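PA-I Galactophilic Lectin (Enterobacter cloacae, PDB 6YGQ) probably binds carbohydrates through a calcium ion, as expected for the N-terminal domain of a lectin related to PA-IL and PllA. Local coordinates at residues Gly78-Leu81 with Thr82-Pro86. Numbering follows the deposited sequence.
Sequences GETL and TLRNP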
ATOM      1  N   GLY A  78      -4.009 -16.641  15.238  1.00 58.46           N
ATOM      2  CA  GLY A  78      -4.676 -16.135  16.416  1.00 56.30           C
ATOM      3  C   GLY A  78      -4.482 -14.664  16.706  1.00 49.67           C
ATOM      4  O   GLY A  78      -4.888 -14.204  17.780  1.00 49.68           O
ATOM      5  N   GLU A  79      -3.882 -13.913  15.790  1.00 41.05           N
ATOM      6  CA  GLU A  79      -3.645 -12.493  15.988  1.00 37.09           C
ATOM      7  C   GLU A  79      -4.769 -11.667  15.368  1.00 34.77           C
ATOM      8  O   GLU A  79      -5.521 -12.134  14.509  1.00 34.37           O
ATOM      9  CB  GLU A  79      -2.301 -12.083  15.378  1.00 34.95           C
ATOM     10  CG  GLU A  79      -1.080 -12.616  16.119  1.00 37.78           C
ATOM     11  CD  GLU A  79       0.238 -12.124  15.530  1.00 35.41           C
ATOM     12  OE1 GLU A  79       0.308 -11.914  14.300  1.00 33.24           O
ATOM     13  OE2 GLU A  79       1.205 -11.950  16.298  1.00 35.16           O
ATOM     14  N   THR A  80      -4.872 -10.420  15.819  1.00 31.51           N
ATOM     15  CA  THR A  80      -5.816  -9.482  15.232  1.00 29.65           C
ATOM     16  C   THR A  80      -5.341  -9.034  13.855  1.00 27.21           C
ATOM     17  O   THR A  80      -4.140  -8.969  13.577  1.00 26.48           O
ATOM     18  CB  THR A  80      -5.986  -8.258  16.130  1.00 32.26           C
ATOM     19  OG1 THR A  80      -4.717  -7.611  16.293  1.00 31.52           O
ATOM     20  CG2 THR A  80      -6.532  -8.662  17.491  1.00 38.09           C
ATOM     21  N   LEU A  81      -6.305  -8.703  12.994  1.00 28.09           N
ATOM     22  CA  LEU A  81      -6.027  -8.245  11.633  1.00 33.36           C
ATOM     23  C   LEU A  81      -5.691  -6.752  11.626  1.00 32.31           C
ATOM     24  O   LEU A  81      -6.368  -5.927  11.011  1.00 32.98           O
ATOM     25  CB  LEU A  81      -7.218  -8.539  10.731  1.00 42.85           C
ATOM     26  CG  LEU A  81      -7.606 -10.003  10.532  1.00 53.06           C
ATOM     27  CD1 LEU A  81      -8.893 -10.098   9.720  1.00 57.82           C
ATOM     28  CD2 LEU A  81      -6.481 -10.766   9.856  1.00 55.30           C
ATOM     29  N   THR A  82      -4.618  -6.415  12.333  1.00 33.50           N
ATOM     30  CA  THR A  82      -4.180  -5.038  12.495  1.00 31.12           C
ATOM     31  C   THR A  82      -2.772  -4.878  11.941  1.00 27.94           C
ATOM     32  O   THR A  82      -2.023  -5.848  11.796  1.00 27.48           O
ATOM     33  CB  THR A  82      -4.209  -4.620  13.972  1.00 33.64           C
ATOM     34  OG1 THR A  82      -3.380  -5.506  14.736  1.00 33.85           O
ATOM     35  CG2 THR A  82      -5.633  -4.664  14.513  1.00 36.03           C
ATOM     36  N   LEU A  83      -2.417  -3.636  11.627  1.00 23.06           N
ATOM     37  CA  LEU A  83      -1.088  -3.342  11.114  1.00 22.36           C
ATOM     38  C   LEU A  83      -0.080  -3.354  12.250  1.00 23.80           C
ATOM     39  O   LEU A  83      -0.367  -2.910  13.364  1.00 24.84           O
ATOM     40  CB  LEU A  83      -1.064  -1.983  10.421  1.00 21.90           C
ATOM     41  CG  LEU A  83      -1.886  -1.848   9.142  1.00 21.06           C
ATOM     42  CD1 LEU A  83      -1.764  -0.423   8.618  1.00 22.96           C
ATOM     43  CD2 LEU A  83      -1.445  -2.847   8.088  1.00 19.80           C
ATOM     44  N   ARG A  84       1.113  -3.868  11.971  1.00 27.49           N
ATOM     45  CA  ARG A  84       2.203  -3.835  12.922  1.00 29.47           C
ATOM     46  C   ARG A  84       3.293  -2.911  12.361  1.00 26.93           C
ATOM     47  O   ARG A  84       2.968  -1.973  11.604  1.00 26.57           O
ATOM     48  CB  ARG A  84       2.632  -5.265  13.221  1.00 32.29           C
ATOM     49  CG  ARG A  84       1.557  -5.961  14.079  1.00 34.02           C
ATOM     50  CD  ARG A  84       1.633  -7.479  14.119  1.00 32.43           C
ATOM     51  NE  ARG A  84       0.752  -8.002  15.167  1.00 31.18           N
ATOM     52  CZ  ARG A  84      -0.520  -8.356  14.988  1.00 30.87           C
ATOM     53  NH1 ARG A  84      -1.090  -8.266  13.791  1.00 27.18           N
ATOM     54  NH2 ARG A  84      -1.227  -8.811  16.013  1.00 35.28           N
ATOM     55  N   ASN A  85       4.537  -3.131  12.736  1.00 24.84           N
ATOM     56  CA  ASN A  85       5.591  -2.236  12.275  1.00 24.70           C
ATOM     57  C   ASN A  85       5.717  -2.305  10.753  1.00 22.92           C
ATOM     58  O   ASN A  85       5.766  -3.407  10.189  1.00 22.17           O
ATOM     59  CB  ASN A  85       6.923  -2.600  12.930  1.00 26.07           C
ATOM     60  CG  ASN A  85       6.923  -2.356  14.429  1.00 28.08           C
ATOM     61  OD1 ASN A  85       6.441  -1.326  14.904  1.00 28.56           O
ATOM     62  ND2 ASN A  85       7.465  -3.305  15.182  1.00 29.55           N
ATOM     63  N   PRO A  86       5.783  -1.167  10.058  1.00 21.34           N
ATOM     64  CA  PRO A  86       5.960  -1.215   8.600  1.00 18.97           C
ATOM     65  C   PRO A  86       7.266  -1.893   8.214  1.00 16.34           C
ATOM     66  O   PRO A  86       8.290  -1.744   8.883  1.00 15.96           O
ATOM     67  CB  PRO A  86       5.952   0.264   8.188  1.00 19.69           C
ATOM     68  CG  PRO A  86       6.310   1.014   9.434  1.00 22.33           C
ATOM     69  CD  PRO A  86       5.709   0.218  10.559  1.00 24.15           C
TER
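The carbonyl O of T80 is gripped by two donors, one from the backbone and one from a side chain. T82 N reaches it across an inverse gamma turn centred on L81, at 2.9 Å. This bond is weak and bent. The second donor is R84 NH1, 3.1 Å from T80 O and nearly straight at 174°. T80 O lies close to the guanidinium plane, so the arginine meets it edge-on. The chain of R84 is extended from CG to NE and carries its head group back across the bend to reach this oxygen.

A second link joins the hydroxyls of the two threonines. T80 OG1 and T82 OG1 are hydrogen-bonded at 2.9 Å. In both residues OG1 sits between the backbone N and the carbonyl carbon (chi1 60° in T80), which brings the two oxygens together. T82 CG2 packs beside T80 OG1.

E79 covers one face of the R84 guanidinium. Its carboxylate lies almost parallel to that group, the planes 4° apart. OE1 stands over the centre of the guanidinium, 3.7 Å from CZ. The long salt bridge to NH2 is therefore a matter of charge and stacking, with no N-H aimed at the oxygen. E79 OE1 also accepts a hydrogen bond from R76 N and forms a salt bridge with R73, which likely offsets the closeness of the R73 and R84 charges.

The bend lies at the surface, in the loop between strands 72-73 and 88-92. L81 packs on P75 and on R59 of the second subunit. On the same face as the carboxylate, E79 CB comes within 3.5 Å of R84 NH2.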